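Microtubule-associated protein 1A/1B, light chain 3 (Trypanosoma brucei brucei, PDB 3W1Y) probably binds phosphatidylethanolamine and works in autophagy as a ubiquitin-like protein of the ATG8 family. Local coordinates at residues Tyr12-Phe16 with Ala17-Lys21; Leu90-Glu93 with Gly94-Val97; Asp121-Gly124 with Phe125-Ser129. All coordinates share one frame; numbering follows the deposited sequence.

Contact 1 (Tyr12-Phe16 with Ala17-Lys21); sequences YTRSF and AERAK
The guanidinium of R19 stands almost perpendicular to the ring of F16, their planes 88° apart, and one of its faces lies over F16 CA rather than over the ring itself. Its edge is turned to the chain just before: NE and NH2 both donate to the carbonyl oxygen of R14, with R19 NE to R14 O at 3.0 Å. This is a side-on grip on a single atom that holds the guanidinium plane in place, although NE comes from above the carbonyl plane and NH2 is only tilted from it. A bend at chi3 (-101°) turns the group back along the preceding residues, while NH1 is left to form a salt bridge with D123.

On the other flank, S15 and E18 make a capping box at the start of helix 16-29, with S15 as the N-cap. The backbone N of E18 donates to S15 OG at 3.2 Å, and in return S15 N reaches E18 OE2 at 3.0 Å. The same carboxylate oxygen also takes a bond from S15 OG, and the two donors approach it on its anti side from opposite faces of the carboxylate plane. E18 is thereby folded back over the helix start, its CD lying 3.8 Å from R14 CG. The charged end of R14 heads elsewhere, to E64.

With CG anti to the backbone N (chi1 -179°), the F16 ring leans along the helix, bringing CE2 to A20 CB at 3.9 Å; it also touches P122 and D123. In the same turn, A20 N closes a regular helical bond to F16 O.

Contact 2 (Leu90-Glu93 with Gly94-Val97); sequences LLEE and GQAV
Between L91 and Q95 runs a local turn contact at the surface, in the connection that leads from helix 78-88 into strand 96-100, an edge strand of the ubiquitin-like sheet within this chain. The helix finishes in a Schellman motif, with L90 taking a positive phi as the first residue to leave helical geometry, and a type I beta turn from E92 to Q95 then reverses the chain. The backbone bond that closes this turn, Q95 N to E92 O, is weak at 3.3 Å.

A second link across the turn comes from the side chain of Q95. Extended beyond CG, it reaches back across the turn to the N-H of E92, and Q95 OE1 also touches E92 CB at 3.4 Å; the amide and the E92 carboxylate do not meet, their planes being turned 81° apart. L91 crosses the glutamine obliquely, its CB 3.9 Å from Q95 CB. The other half of the amide is also engaged, since Q95 NE2 donates to N134, just past strand 126-133. Both ends of the amide therefore have a partner, which fixes which way round it lies.

Further along, L91 turns to the strand. With CG beside the backbone N (chi1 -59°) and the chain extended beyond it, CD1 is delivered to V97, meeting V97 CB at 3.9 Å; the two side chains cross at about a right angle. V132 of the adjacent strand touches both L91 and Q95, while R86 of the helix binds E92 O. At the turn itself, Q95 OE1 receives the backbone N-H of E92 at 2.6 Å, in the carbonyl plane and on a lone pair.

Contact 3 (Asp121-Gly124 with Phe125-Ser129); sequences DPDG and FLYVS
Hydrogen bonds to the carboxylate of D123 dominate this buried junction with Y127 and F125. Its two oxygens share the work: OD2 takes the phenol proton of Y127 OH at 2.7 Å through its syn lone pair, and OD1 accepts F125 N at 3.0 Å, nearly along the C-O axis. Standing between its own backbone N and carbonyl carbon (chi1 70°), the D123 carboxylate faces forward to the residues that follow. R19 of helix 16-29 forms a salt bridge with OD2, so that oxygen is gripped twice and its negative charge is probably stabilised in the interior.

The backbone supplies a further tie, D121 N to F125 O at 3.0 Å, which draws the start of the loop against the strand entrance.

Packing is edgewise. D123 OD1 lies near the plane of the F125 ring, at its rim, and D121 CB sits 3.7 Å from Y127 CE1, also at the ring edge. F125 continues onto P35 and L37 of strand 33-40.

Within the loop, D121 OD1 accepts D123 N, and G124 N bonds back to D121 O; G124 has a positive phi (101°) that suits glycine. These features define an Asx turn coinciding with a type I beta turn, here leading from helix 112-119 into central strand 126-133 of the ubiquitin-like fold.

The three contacts follow one another along the chain, each closing before the next opens, yet they are unevenly spread in space. Contacts 1 and 3 lie on the same side of the chain's centre, their own centres about 11 Å apart, and touch directly: the start of helix 16-29 rests on the 121-124 loop, tied by one salt bridge and by F16 packing on P122. Contact 2 sits on the opposite side, its centre about 25 Å from that of contact 3, but strands 96-100 and 126-133 are neighbours in one sheet. The sheet thus connects the remote turn to the junction where the N-terminal helices join the ubiquitin-like core, as in ATG8 proteins.

Contact 1 (Tyr12-Phe16 with Ala17-Lys21)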
loop_
_atom_site.group_PDB
_atom_site.type_symbol
_atom_site.label_atom_id
_atom_site.label_comp_id
_atom_site.label_asym_id
_atom_site.label_seq_id
_atom_site.Cartn_x
_atom_site.Cartn_y
_atom_site.Cartn_z
ATOM N N TYR A 12 -12.892 -14.766 -19.173
ATOM C CA TYR A 12 -13.084 -15.026 -20.601
ATOM C C TYR A 12 -12.328 -16.244 -21.075
ATOM O O TYR A 12 -12.714 -16.878 -22.041
ATOM C CB TYR A 12 -12.671 -13.816 -21.449
ATOM C CG TYR A 12 -13.623 -12.664 -21.323
ATOM C CD1 TYR A 12 -13.411 -11.675 -20.359
ATOM C CD2 TYR A 12 -14.760 -12.566 -22.139
ATOM C CE1 TYR A 12 -14.281 -10.600 -20.214
ATOM C CE2 TYR A 12 -15.660 -11.477 -21.998
ATOM C CZ TYR A 12 -15.396 -10.505 -21.020
ATOM O OH TYR A 12 -16.231 -9.418 -20.844
ATOM N N THR A 13 -11.220 -16.554 -20.428
ATOM C CA THR A 13 -10.338 -17.626 -20.922
ATOM C C THR A 13 -10.485 -18.911 -20.138
ATOM O O THR A 13 -9.955 -19.929 -20.551
ATOM C CB THR A 13 -8.827 -17.197 -20.956
ATOM O OG1 THR A 13 -8.445 -16.747 -19.659
ATOM C CG2 THR A 13 -8.605 -16.055 -21.907
ATOM N N ARG A 14 -11.187 -18.868 -19.002
ATOM C CA ARG A 14 -11.500 -20.079 -18.245
ATOM C C ARG A 14 -13.001 -20.259 -18.185
ATOM O O ARG A 14 -13.726 -19.293 -17.901
ATOM C CB ARG A 14 -10.946 -19.998 -16.826
ATOM C CG ARG A 14 -9.520 -20.478 -16.663
ATOM C CD ARG A 14 -8.501 -19.615 -17.430
ATOM N NE ARG A 14 -7.132 -19.941 -17.041
ATOM C CZ ARG A 14 -6.061 -19.254 -17.412
ATOM N NH1 ARG A 14 -6.172 -18.191 -18.212
ATOM N NH2 ARG A 14 -4.881 -19.634 -16.981
ATOM N N SER A 15 -13.484 -21.472 -18.471
ATOM C CA SER A 15 -14.909 -21.766 -18.296
ATOM C C SER A 15 -15.324 -21.522 -16.855
ATOM O O SER A 15 -14.524 -21.694 -15.932
ATOM C CB SER A 15 -15.250 -23.210 -18.699
ATOM O OG SER A 15 -14.555 -24.147 -17.891
ATOM N N PHE A 16 -16.572 -21.108 -16.658
ATOM C CA PHE A 16 -17.090 -20.999 -15.316
ATOM C C PHE A 16 -16.866 -22.318 -14.556
ATOM O O PHE A 16 -16.448 -22.318 -13.383
ATOM C CB PHE A 16 -18.575 -20.626 -15.325
ATOM C CG PHE A 16 -19.171 -20.466 -13.938
ATOM C CD1 PHE A 16 -19.168 -19.224 -13.311
ATOM C CD2 PHE A 16 -19.732 -21.558 -13.273
ATOM C CE1 PHE A 16 -19.735 -19.055 -12.032
ATOM C CE2 PHE A 16 -20.282 -21.404 -11.991
ATOM C CZ PHE A 16 -20.275 -20.155 -11.374
ATOM N N ALA A 17 -17.142 -23.433 -15.233
ATOM C CA ALA A 17 -17.093 -24.755 -14.598
ATOM C C ALA A 17 -15.707 -24.995 -13.975
ATOM O O ALA A 17 -15.623 -25.366 -12.818
ATOM C CB ALA A 17 -17.470 -25.880 -15.613
ATOM N N GLU A 18 -14.639 -24.777 -14.745
ATOM C CA GLU A 18 -13.269 -24.916 -14.233
ATOM C C GLU A 18 -12.870 -23.911 -13.128
ATOM O O GLU A 18 -12.193 -24.277 -12.164
ATOM C CB GLU A 18 -12.228 -24.991 -15.373
ATOM C CG GLU A 18 -11.842 -23.694 -16.056
ATOM C CD GLU A 18 -10.927 -23.902 -17.298
ATOM O OE1 GLU A 18 -9.757 -24.296 -17.100
ATOM O OE2 GLU A 18 -11.388 -23.659 -18.454
ATOM N N ARG A 19 -13.304 -22.664 -13.231
ATOM C CA ARG A 19 -13.100 -21.726 -12.115
ATOM C C ARG A 19 -13.835 -22.159 -10.826
ATOM O O ARG A 19 -13.226 -22.191 -9.771
ATOM C CB ARG A 19 -13.493 -20.315 -12.507
ATOM C CG ARG A 19 -12.696 -19.774 -13.645
ATOM C CD ARG A 19 -13.150 -18.370 -13.941
ATOM N NE ARG A 19 -14.043 -18.333 -15.085
ATOM C CZ ARG A 19 -15.283 -17.863 -15.076
ATOM N NH1 ARG A 19 -15.839 -17.364 -13.969
ATOM N NH2 ARG A 19 -15.961 -17.890 -16.200
ATOM N N ALA A 20 -15.125 -22.482 -10.927
ATOM C CA ALA A 20 -15.903 -22.997 -9.794
ATOM C C ALA A 20 -15.280 -24.243 -9.151
ATOM O O ALA A 20 -15.262 -24.361 -7.935
ATOM C CB ALA A 20 -17.365 -23.297 -10.204
ATOM N N LYS A 21 -14.799 -25.174 -9.975
ATOM C CA LYS A 21 -14.116 -26.380 -9.486
ATOM C C LYS A 21 -12.821 -26.003 -8.749
ATOM O O LYS A 21 -12.546 -26.479 -7.653
ATOM C CB LYS A 21 -13.848 -27.353 -10.644
ATOM C CG LYS A 21 -12.966 -28.542 -10.294
ATOM C CD LYS A 21 -13.747 -29.696 -9.652
ATOM C CE LYS A 21 -12.828 -30.581 -8.792
ATOM N NZ LYS A 21 -12.510 -29.901 -7.474
#

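Contact 2 (Leu90-Glu93 with Gly94-Val97)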
loop_
_atom_site.group_PDB
_atom_site.type_symbol
_atom_site.label_atom_id
_atom_site.label_comp_id
_atom_site.label_asym_id
_atom_site.label_seq_id
_atom_site.Cartn_x
_atom_site.Cartn_y
_atom_site.Cartn_z
ATOM N N LEU A 90 7.691 -8.741 -7.109
ATOM C CA LEU A 90 9.057 -8.299 -6.816
ATOM C C LEU A 90 9.319 -6.820 -7.165
ATOM O O LEU A 90 10.232 -6.490 -7.931
ATOM C CB LEU A 90 10.086 -9.245 -7.458
ATOM C CG LEU A 90 9.964 -10.698 -6.967
ATOM C CD1 LEU A 90 10.441 -11.700 -8.019
ATOM C CD2 LEU A 90 10.650 -10.904 -5.620
ATOM N N LEU A 91 8.506 -5.943 -6.579
ATOM C CA LEU A 91 8.596 -4.502 -6.810
ATOM C C LEU A 91 9.808 -3.872 -6.127
ATOM O O LEU A 91 10.127 -4.199 -4.980
ATOM C CB LEU A 91 7.333 -3.800 -6.313
ATOM C CG LEU A 91 5.961 -4.157 -6.877
ATOM C CD1 LEU A 91 4.944 -3.249 -6.196
ATOM C CD2 LEU A 91 5.897 -4.016 -8.396
ATOM N N GLU A 92 10.457 -2.953 -6.841
ATOM C CA GLU A 92 11.598 -2.176 -6.321
ATOM C C GLU A 92 11.191 -1.097 -5.310
ATOM O O GLU A 92 10.006 -0.922 -5.021
ATOM C CB GLU A 92 12.340 -1.507 -7.479
ATOM C CG GLU A 92 13.120 -2.454 -8.384
ATOM C CD GLU A 92 14.034 -1.696 -9.351
ATOM O OE1 GLU A 92 13.536 -0.759 -10.037
ATOM O OE2 GLU A 92 15.243 -2.042 -9.420
ATOM N N GLU A 93 12.183 -0.359 -4.801
ATOM C CA GLU A 93 11.968 0.711 -3.807
ATOM C C GLU A 93 11.054 1.860 -4.256
ATOM O O GLU A 93 10.286 2.403 -3.447
ATOM C CB GLU A 93 13.305 1.283 -3.330
ATOM C CG GLU A 93 13.815 0.681 -2.018
ATOM C CD GLU A 93 15.265 1.062 -1.694
ATOM O OE1 GLU A 93 15.785 2.081 -2.238
ATOM O OE2 GLU A 93 15.885 0.333 -0.880
ATOM N N GLY A 94 11.133 2.236 -5.530
ATOM C CA GLY A 94 10.324 3.349 -6.021
ATOM C C GLY A 94 8.927 2.971 -6.493
ATOM O O GLY A 94 8.292 3.744 -7.223
ATOM N N GLN A 95 8.449 1.797 -6.070
ATOM C CA GLN A 95 7.203 1.218 -6.589
ATOM C C GLN A 95 6.161 0.872 -5.523
ATOM O O GLN A 95 6.443 0.192 -4.546
ATOM C CB GLN A 95 7.500 -0.020 -7.426
ATOM C CG GLN A 95 8.525 0.196 -8.522
ATOM C CD GLN A 95 8.699 -1.025 -9.397
ATOM O OE1 GLN A 95 9.377 -1.990 -9.024
ATOM N NE2 GLN A 95 8.095 -0.988 -10.576
ATOM N N ALA A 96 4.944 1.350 -5.734
ATOM C CA ALA A 96 3.820 1.019 -4.870
ATOM C C ALA A 96 2.803 0.218 -5.663
ATOM O O ALA A 96 2.661 0.411 -6.871
ATOM C CB ALA A 96 3.177 2.285 -4.338
ATOM N N VAL A 97 2.102 -0.683 -4.982
ATOM C CA VAL A 97 0.957 -1.367 -5.574
ATOM C C VAL A 97 -0.300 -0.943 -4.826
ATOM O O VAL A 97 -0.287 -0.873 -3.611
ATOM C CB VAL A 97 1.142 -2.927 -5.583
ATOM C CG1 VAL A 97 1.311 -3.478 -4.169
ATOM C CG2 VAL A 97 -0.012 -3.628 -6.320
#

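Contact 3 (Asp121-Gly124 with Phe125-Ser129)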
loop_
_atom_site.group_PDB
_atom_site.type_symbol
_atom_site.label_atom_id
_atom_site.label_comp_id
_atom_site.label_asym_id
_atom_site.label_seq_id
_atom_site.Cartn_x
_atom_site.Cartn_y
_atom_site.Cartn_z
ATOM N N ASP A 121 -17.264 -13.452 -6.426
ATOM C CA ASP A 121 -17.903 -13.823 -7.667
ATOM C C ASP A 121 -18.713 -15.106 -7.483
ATOM O O ASP A 121 -18.416 -15.911 -6.608
ATOM C CB ASP A 121 -16.785 -14.095 -8.674
ATOM C CG ASP A 121 -17.275 -14.149 -10.065
ATOM O OD1 ASP A 121 -17.625 -15.250 -10.562
ATOM O OD2 ASP A 121 -17.339 -13.069 -10.643
ATOM N N PRO A 122 -19.743 -15.316 -8.318
ATOM C CA PRO A 122 -20.380 -16.639 -8.301
ATOM C C PRO A 122 -19.417 -17.834 -8.473
ATOM O O PRO A 122 -19.744 -18.942 -8.026
ATOM C CB PRO A 122 -21.366 -16.567 -9.481
ATOM C CG PRO A 122 -21.658 -15.115 -9.633
ATOM C CD PRO A 122 -20.416 -14.381 -9.249
ATOM N N ASP A 123 -18.272 -17.637 -9.130
ATOM C CA ASP A 123 -17.343 -18.754 -9.362
ATOM C C ASP A 123 -16.469 -19.054 -8.135
ATOM O O ASP A 123 -15.677 -19.990 -8.161
ATOM C CB ASP A 123 -16.482 -18.590 -10.649
ATOM C CG ASP A 123 -15.431 -17.469 -10.559
ATOM O OD1 ASP A 123 -15.125 -16.926 -9.469
ATOM O OD2 ASP A 123 -14.896 -17.108 -11.626
ATOM N N GLY A 124 -16.618 -18.268 -7.072
ATOM C CA GLY A 124 -15.876 -18.521 -5.844
ATOM C C GLY A 124 -14.646 -17.653 -5.605
ATOM O O GLY A 124 -14.174 -17.581 -4.472
ATOM N N PHE A 125 -14.111 -17.019 -6.645
ATOM C CA PHE A 125 -12.924 -16.164 -6.481
ATOM C C PHE A 125 -13.336 -14.785 -6.003
ATOM O O PHE A 125 -14.436 -14.313 -6.328
ATOM C CB PHE A 125 -12.159 -15.939 -7.802
ATOM C CG PHE A 125 -11.222 -17.058 -8.191
ATOM C CD1 PHE A 125 -11.570 -17.935 -9.219
ATOM C CD2 PHE A 125 -9.972 -17.184 -7.589
ATOM C CE1 PHE A 125 -10.699 -18.968 -9.618
ATOM C CE2 PHE A 125 -9.099 -18.201 -7.976
ATOM C CZ PHE A 125 -9.478 -19.102 -8.994
ATOM N N LEU A 126 -12.435 -14.152 -5.243
ATOM C CA LEU A 126 -12.458 -12.704 -5.043
ATOM C C LEU A 126 -11.562 -12.086 -6.138
ATOM O O LEU A 126 -10.362 -12.361 -6.169
ATOM C CB LEU A 126 -11.910 -12.351 -3.658
ATOM C CG LEU A 126 -11.891 -10.868 -3.342
ATOM C CD1 LEU A 126 -13.301 -10.259 -3.478
ATOM C CD2 LEU A 126 -11.280 -10.614 -1.960
ATOM N N TYR A 127 -12.170 -11.321 -7.053
ATOM C CA TYR A 127 -11.459 -10.675 -8.141
ATOM C C TYR A 127 -10.916 -9.314 -7.709
ATOM O O TYR A 127 -11.625 -8.529 -7.088
ATOM C CB TYR A 127 -12.369 -10.557 -9.366
ATOM C CG TYR A 127 -12.474 -11.886 -10.094
ATOM C CD1 TYR A 127 -13.438 -12.817 -9.739
ATOM C CD2 TYR A 127 -11.570 -12.219 -11.107
ATOM C CE1 TYR A 127 -13.518 -14.047 -10.378
ATOM C CE2 TYR A 127 -11.641 -13.431 -11.759
ATOM C CZ TYR A 127 -12.619 -14.350 -11.391
ATOM O OH TYR A 127 -12.697 -15.567 -12.034
ATOM N N VAL A 128 -9.649 -9.058 -8.023
ATOM C CA VAL A 128 -8.970 -7.849 -7.604
ATOM C C VAL A 128 -8.152 -7.287 -8.789
ATOM O O VAL A 128 -7.435 -8.034 -9.488
ATOM C CB VAL A 128 -8.044 -8.102 -6.376
ATOM C CG1 VAL A 128 -7.242 -6.863 -6.030
ATOM C CG2 VAL A 128 -8.833 -8.608 -5.155
ATOM N N SER A 129 -8.288 -5.978 -9.015
ATOM C CA SER A 129 -7.451 -5.249 -9.941
ATOM C C SER A 129 -6.342 -4.596 -9.153
ATOM O O SER A 129 -6.566 -4.042 -8.076
ATOM C CB SER A 129 -8.235 -4.156 -10.654
ATOM O OG SER A 129 -9.374 -4.698 -11.275
#